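Long-range contact in Serine/threonine-protein acetyltransferase HopZ1a (Pseudomonas syringae pv. syringae, PDB 5KLP), which acetylates serine and threonine residues of host proteins, including tubulin, as an inositol hexakisphosphate-dependent effector that impairs host microtubules and immunity: residues Y261-M274 against E292-R304. The protein carries 10 engineered substitutions. Sequence-based numbering, arbitrary orientation.
Sequences YKHGASLTQAYYLM and EAENLVQRNQAFR. Engineered in segment 261-274: Tyr271 (natural residue Lys), Tyr272 (natural residue Gln). With IHP (inositol hexakisphosphate), chain D.
Arg299 reaches across to the turn Tyr261-Gly264 and illustrates how one long side chain can join a protein's framework to its allosteric cofactor. Its CB leaves helix 296-302 toward the turn, and the chain runs fully extended from CG to NE (chi3 178°), long enough to reach the inositol hexakisphosphate. CG passes the carbonyl of Lys262, Arg299 CD lies 3.3 Å from Lys262 O, and Arg299 NE gives that same oxygen a weak, bent hydrogen bond of 3.0 Å. Beyond CZ the two amino groups divide their work on one phosphate: Arg299 NH1 donates to O34 of the ligand at 2.7 Å, nearly straight at 168°, and Arg299 NH2 to O24. Lys262 CE lies over one face of the Arg299 guanidinium and Phe303 CE2 over the centre of the other, 3.5 Å above its plane. The His263 ring stands almost perpendicular to the guanidinium, 87° between planes, and its NE2 donates to O23 of a neighbouring phosphate, which Lys262 grips through O33. The anion thus gathers three basic side chains from both segments.

Away from the ligand, helices 267-274 and 296-302 pack antiparallel, their axes 8.8 Å apart. Val297 is a knob in the hole formed by Leu267, Ala270, Tyr271 and Met274; Tyr271 is engineered. Val297 CG2 meets the selenium of Met274 at 3.6 Å, and the Met274 and Asn295 side chains cross at about a right angle, Met274 CE against Asn295 ND2. Asn295 and Gln298 form a capping box at the helix start. At the other end the side chains of Asn300 and Leu267 cross at about a right angle, with Asn300 OD1 3.3 Å from Leu267 CB.

The turn and helix 296-302 border the cofactor pocket together with helices 21-36 and 324-340: Phe303 packs on both, Ser324 binds His263 and Arg299, and strand 321-322 touches Asn300.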
loop_
_atom_site.group_PDB
_atom_site.type_symbol
_atom_site.label_atom_id
_atom_site.label_comp_id
_atom_site.label_asym_id
_atom_site.label_seq_id
_atom_site.Cartn_x
_atom_site.Cartn_y
_atom_site.Cartn_z
ATOM N N TYR A 261 3.674 8.454 1.712
ATOM C CA TYR A 261 4.573 8.418 2.860
ATOM C C TYR A 261 3.945 8.976 4.128
ATOM O O TYR A 261 4.584 9.005 5.175
ATOM C CB TYR A 261 5.891 9.151 2.525
ATOM C CG TYR A 261 6.766 8.280 1.654
ATOM C CD1 TYR A 261 7.571 7.298 2.221
ATOM C CD2 TYR A 261 6.713 8.368 0.263
ATOM C CE1 TYR A 261 8.337 6.457 1.437
ATOM C CE2 TYR A 261 7.482 7.533 -0.536
ATOM C CZ TYR A 261 8.297 6.585 0.059
ATOM O OH TYR A 261 9.051 5.737 -0.712
ATOM N N LYS A 262 2.686 9.389 4.043
ATOM C CA LYS A 262 1.992 9.963 5.189
ATOM C C LYS A 262 1.894 9.024 6.408
ATOM O O LYS A 262 1.851 9.487 7.552
ATOM C CB LYS A 262 0.577 10.400 4.774
ATOM C CG LYS A 262 0.527 11.630 3.903
ATOM C CD LYS A 262 -0.900 12.080 3.649
ATOM C CE LYS A 262 -1.519 12.734 4.897
ATOM N NZ LYS A 262 -2.873 13.317 4.615
ATOM N N HIS A 263 1.839 7.716 6.169
ATOM C CA HIS A 263 1.723 6.750 7.271
ATOM C C HIS A 263 3.027 6.021 7.559
ATOM O O HIS A 263 3.032 4.996 8.245
ATOM C CB HIS A 263 0.611 5.745 6.958
ATOM C CG HIS A 263 -0.719 6.398 6.779
ATOM N ND1 HIS A 263 -1.364 7.049 7.808
ATOM C CD2 HIS A 263 -1.484 6.580 5.678
ATOM C CE1 HIS A 263 -2.489 7.572 7.359
ATOM N NE2 HIS A 263 -2.586 7.302 6.069
ATOM N N GLY A 264 4.122 6.562 7.030
ATOM C CA GLY A 264 5.446 6.023 7.267
ATOM C C GLY A 264 5.726 5.974 8.757
ATOM O O GLY A 264 5.474 6.938 9.482
ATOM N N ALA A 265 6.249 4.848 9.218
ATOM C CA ALA A 265 6.518 4.679 10.641
ATOM C C ALA A 265 7.705 5.521 11.087
ATOM O O ALA A 265 7.698 6.077 12.181
ATOM C CB ALA A 265 6.759 3.212 10.966
ATOM N N SER A 266 8.709 5.645 10.225
ATOM C CA SER A 266 9.991 6.196 10.646
ATOM C C SER A 266 10.068 7.729 10.623
ATOM O O SER A 266 9.889 8.375 9.580
ATOM C CB SER A 266 11.114 5.617 9.775
ATOM O OG SER A 266 12.345 6.254 10.062
ATOM N N LEU A 267 10.363 8.300 11.781
ATOM C CA LEU A 267 10.616 9.730 11.879
ATOM C C LEU A 267 11.848 10.137 11.049
ATOM O O LEU A 267 11.852 11.167 10.373
ATOM C CB LEU A 267 10.812 10.123 13.348
ATOM C CG LEU A 267 11.462 11.478 13.605
ATOM C CD1 LEU A 267 10.612 12.618 13.038
ATOM C CD2 LEU A 267 11.722 11.671 15.089
ATOM N N THR A 268 12.898 9.331 11.087
ATOM C CA THR A 268 14.117 9.731 10.390
ATOM C C THR A 268 13.935 9.630 8.872
ATOM O O THR A 268 14.458 10.458 8.126
ATOM C CB THR A 268 15.333 8.908 10.843
ATOM O OG1 THR A 268 15.054 7.511 10.724
ATOM C CG2 THR A 268 15.651 9.243 12.286
ATOM N N GLN A 269 13.194 8.626 8.414
ATOM C CA GLN A 269 12.881 8.536 6.986
ATOM C C GLN A 269 12.224 9.833 6.499
ATOM O O GLN A 269 12.648 10.423 5.498
ATOM C CB GLN A 269 11.968 7.341 6.712
ATOM C CG GLN A 269 11.567 7.147 5.257
ATOM C CD GLN A 269 10.581 6.016 5.119
ATOM O OE1 GLN A 269 9.450 6.097 5.615
ATOM N NE2 GLN A 269 11.007 4.932 4.474
ATOM N N ALA A 270 11.215 10.280 7.241
ATOM C CA ALA A 270 10.504 11.515 6.927
ATOM C C ALA A 270 11.474 12.678 6.835
ATOM O O ALA A 270 11.378 13.492 5.920
ATOM C CB ALA A 270 9.432 11.800 7.967
ATOM N N TYR A 271 12.405 12.747 7.782
ATOM C CA TYR A 271 13.410 13.798 7.776
ATOM C C TYR A 271 14.233 13.770 6.482
ATOM O O TYR A 271 14.383 14.801 5.822
ATOM C CB TYR A 271 14.319 13.679 9.010
ATOM C CG TYR A 271 15.535 14.574 8.955
ATOM C CD1 TYR A 271 15.457 15.909 9.325
ATOM C CD2 TYR A 271 16.763 14.080 8.537
ATOM C CE1 TYR A 271 16.561 16.730 9.268
ATOM C CE2 TYR A 271 17.874 14.900 8.482
ATOM C CZ TYR A 271 17.761 16.226 8.850
ATOM O OH TYR A 271 18.859 17.051 8.796
ATOM N N TYR A 272 14.761 12.604 6.111
ATOM C CA TYR A 272 15.598 12.512 4.911
ATOM C C TYR A 272 14.811 12.709 3.608
ATOM O O TYR A 272 15.333 13.263 2.642
ATOM C CB TYR A 272 16.353 11.176 4.880
ATOM C CG TYR A 272 17.339 11.065 6.028
ATOM C CD1 TYR A 272 18.430 11.911 6.103
ATOM C CD2 TYR A 272 17.161 10.135 7.044
ATOM C CE1 TYR A 272 19.320 11.846 7.159
ATOM C CE2 TYR A 272 18.050 10.057 8.109
ATOM C CZ TYR A 272 19.130 10.914 8.155
ATOM O OH TYR A 272 20.019 10.846 9.199
ATOM N N LEU A 273 13.564 12.263 3.579
ATOM C CA LEU A 273 12.735 12.465 2.398
ATOM C C LEU A 273 12.535 13.959 2.126
ATOM O O LEU A 273 12.600 14.401 0.982
ATOM C CB LEU A 273 11.388 11.760 2.565
ATOM C CG LEU A 273 11.489 10.231 2.490
ATOM C CD1 LEU A 273 10.128 9.603 2.629
ATOM C CD2 LEU A 273 12.120 9.846 1.173
HETATM N N MSE A 274 12.305 14.732 3.187
HETATM C CA MSE A 274 12.130 16.183 3.054
HETATM C C MSE A 274 13.403 16.916 2.654
HETATM O O MSE A 274 13.358 18.082 2.268
HETATM C CB MSE A 274 11.612 16.782 4.357
HETATM C CG MSE A 274 10.179 16.421 4.670
HETATM SE SE MSE A 274 9.462 17.638 6.028
HETATM C CE MSE A 274 9.376 19.270 4.945
ATOM N N GLU A 292 -3.840 25.346 9.685
ATOM C CA GLU A 292 -2.385 25.263 9.656
ATOM C C GLU A 292 -1.914 24.070 8.818
ATOM O O GLU A 292 -2.360 22.930 9.000
ATOM C CB GLU A 292 -1.828 25.202 11.088
ATOM C CG GLU A 292 -0.582 24.303 11.282
ATOM C CD GLU A 292 0.134 24.531 12.613
ATOM O OE1 GLU A 292 -0.093 25.585 13.246
ATOM O OE2 GLU A 292 0.946 23.664 13.010
ATOM N N ALA A 293 -1.012 24.353 7.883
ATOM C CA ALA A 293 -0.418 23.322 7.050
ATOM C C ALA A 293 0.437 22.365 7.863
ATOM O O ALA A 293 0.937 22.699 8.938
ATOM C CB ALA A 293 0.408 23.944 5.941
ATOM N N GLU A 294 0.615 21.171 7.320
ATOM C CA GLU A 294 1.358 20.123 7.991
ATOM C C GLU A 294 2.222 19.423 6.954
ATOM O O GLU A 294 1.729 19.037 5.891
ATOM C CB GLU A 294 0.388 19.148 8.673
ATOM C CG GLU A 294 1.028 17.975 9.369
ATOM C CD GLU A 294 0.037 17.196 10.226
ATOM O OE1 GLU A 294 -0.957 16.655 9.685
ATOM O OE2 GLU A 294 0.265 17.118 11.451
ATOM N N ASN A 295 3.515 19.300 7.230
ATOM C CA ASN A 295 4.387 18.548 6.339
ATOM C C ASN A 295 4.645 17.156 6.904
ATOM O O ASN A 295 4.180 16.821 7.990
ATOM C CB ASN A 295 5.706 19.299 6.074
ATOM C CG ASN A 295 6.546 19.514 7.329
ATOM O OD1 ASN A 295 6.628 18.654 8.204
ATOM N ND2 ASN A 295 7.197 20.672 7.402
ATOM N N LEU A 296 5.401 16.360 6.160
ATOM C CA LEU A 296 5.639 14.966 6.508
ATOM C C LEU A 296 6.267 14.785 7.898
ATOM O O LEU A 296 5.863 13.911 8.658
ATOM C CB LEU A 296 6.527 14.339 5.436
ATOM C CG LEU A 296 6.374 12.878 5.060
ATOM C CD1 LEU A 296 4.906 12.502 4.830
ATOM C CD2 LEU A 296 7.214 12.628 3.810
ATOM N N VAL A 297 7.265 15.596 8.234
ATOM C CA VAL A 297 7.873 15.460 9.553
ATOM C C VAL A 297 6.900 15.866 10.674
ATOM O O VAL A 297 6.815 15.201 11.704
ATOM C CB VAL A 297 9.170 16.272 9.650
ATOM C CG1 VAL A 297 9.590 16.423 11.096
ATOM C CG2 VAL A 297 10.275 15.573 8.834
ATOM N N GLN A 298 6.143 16.934 10.460
ATOM C CA GLN A 298 5.195 17.385 11.469
ATOM C C GLN A 298 4.113 16.340 11.687
ATOM O O GLN A 298 3.691 16.097 12.817
ATOM C CB GLN A 298 4.568 18.718 11.067
ATOM C CG GLN A 298 5.555 19.890 11.109
ATOM C CD GLN A 298 5.004 21.122 10.438
ATOM O OE1 GLN A 298 4.254 21.029 9.465
ATOM N NE2 GLN A 298 5.351 22.287 10.964
ATOM N N ARG A 299 3.673 15.713 10.601
ATOM C CA ARG A 299 2.667 14.674 10.714
ATOM C C ARG A 299 3.202 13.504 11.522
ATOM O O ARG A 299 2.543 13.036 12.463
ATOM C CB ARG A 299 2.204 14.192 9.336
ATOM C CG ARG A 299 1.184 13.088 9.477
ATOM C CD ARG A 299 0.689 12.500 8.167
ATOM N NE ARG A 299 -0.237 11.429 8.516
ATOM C CZ ARG A 299 -1.536 11.599 8.746
ATOM N NH1 ARG A 299 -2.097 12.796 8.620
ATOM N NH2 ARG A 299 -2.281 10.556 9.092
ATOM N N ASN A 300 4.410 13.064 11.177
ATOM C CA ASN A 300 5.040 11.947 11.861
ATOM C C ASN A 300 5.130 12.202 13.357
ATOM O O ASN A 300 4.802 11.327 14.165
ATOM C CB ASN A 300 6.439 11.685 11.294
ATOM C CG ASN A 300 7.046 10.392 11.816
ATOM O OD1 ASN A 300 7.502 10.327 12.959
ATOM N ND2 ASN A 300 7.048 9.354 10.983
ATOM N N GLN A 301 5.544 13.410 13.727
ATOM C CA GLN A 301 5.632 13.769 15.140
ATOM C C GLN A 301 4.267 13.848 15.823
ATOM O O GLN A 301 4.146 13.536 17.006
ATOM C CB GLN A 301 6.376 15.092 15.322
ATOM C CG GLN A 301 7.888 14.947 15.129
ATOM C CD GLN A 301 8.582 14.286 16.316
ATOM O OE1 GLN A 301 7.936 13.812 17.256
ATOM N NE2 GLN A 301 9.908 14.237 16.266
ATOM N N ALA A 302 3.242 14.259 15.088
ATOM C CA ALA A 302 1.911 14.364 15.675
ATOM C C ALA A 302 1.375 12.981 16.051
ATOM O O ALA A 302 0.561 12.846 16.969
ATOM C CB ALA A 302 0.954 15.073 14.722
ATOM N N PHE A 303 1.848 11.957 15.348
ATOM C CA PHE A 303 1.408 10.591 15.593
ATOM C C PHE A 303 2.458 9.745 16.313
ATOM O O PHE A 303 2.340 8.519 16.372
ATOM C CB PHE A 303 1.020 9.917 14.265
ATOM C CG PHE A 303 -0.292 10.394 13.715
ATOM C CD1 PHE A 303 -1.477 9.784 14.100
ATOM C CD2 PHE A 303 -0.348 11.471 12.852
ATOM C CE1 PHE A 303 -2.708 10.229 13.613
ATOM C CE2 PHE A 303 -1.573 11.926 12.350
ATOM C CZ PHE A 303 -2.758 11.297 12.733
ATOM N N ARG A 304 3.474 10.399 16.869
ATOM C CA ARG A 304 4.555 9.688 17.558
ATOM C C ARG A 304 4.075 9.049 18.855
ATOM O O ARG A 304 3.390 9.692 19.651
ATOM C CB ARG A 304 5.730 10.629 17.847
HETATM C C1 IHP D . -9.734 11.662 4.750
HETATM C C2 IHP D . -8.423 10.755 4.790
HETATM C C3 IHP D . -7.292 10.935 5.873
HETATM C C4 IHP D . -7.527 12.178 6.853
HETATM C C5 IHP D . -8.460 13.284 6.399
HETATM C C6 IHP D . -9.760 12.580 6.036
HETATM O O11 IHP D . -9.867 12.313 3.623
HETATM P P1 IHP D . -11.110 12.299 2.473
HETATM O O21 IHP D . -10.517 12.368 1.067
HETATM O O31 IHP D . -12.015 13.519 2.674
HETATM O O41 IHP D . -12.006 11.073 2.521
HETATM O O12 IHP D . -7.866 10.558 3.546
HETATM P P2 IHP D . -7.858 8.984 2.950
HETATM O O22 IHP D . -9.306 8.462 2.841
HETATM O O32 IHP D . -7.177 8.825 1.586
HETATM O O42 IHP D . -7.169 8.068 3.990
HETATM O O13 IHP D . -6.203 11.059 5.224
HETATM P P3 IHP D . -4.754 10.206 5.110
HETATM O O23 IHP D . -4.799 8.749 4.651
HETATM O O33 IHP D . -4.223 11.075 3.972
HETATM O O43 IHP D . -3.869 10.312 6.349
HETATM O O14 IHP D . -6.368 12.710 7.269
HETATM P P4 IHP D . -5.692 12.352 8.698
HETATM O O24 IHP D . -4.971 11.003 8.658
HETATM O O34 IHP D . -4.710 13.447 9.163
HETATM O O44 IHP D . -6.768 12.249 9.795
HETATM O O15 IHP D . -7.969 14.151 5.499
HETATM P P5 IHP D . -7.655 15.791 5.848
HETATM O O25 IHP D . -7.699 16.042 7.360
HETATM O O35 IHP D . -6.243 16.201 5.348
HETATM O O45 IHP D . -8.674 16.733 5.197
HETATM O O16 IHP D . -10.762 13.455 5.966
HETATM P P6 IHP D . -12.305 13.149 6.414
HETATM O O26 IHP D . -12.331 12.243 7.643
HETATM O O36 IHP D . -13.062 14.449 6.741
HETATM O O46 IHP D . -13.072 12.458 5.281
HETATM O O HOH W 1 5.914 9.684 8.752
#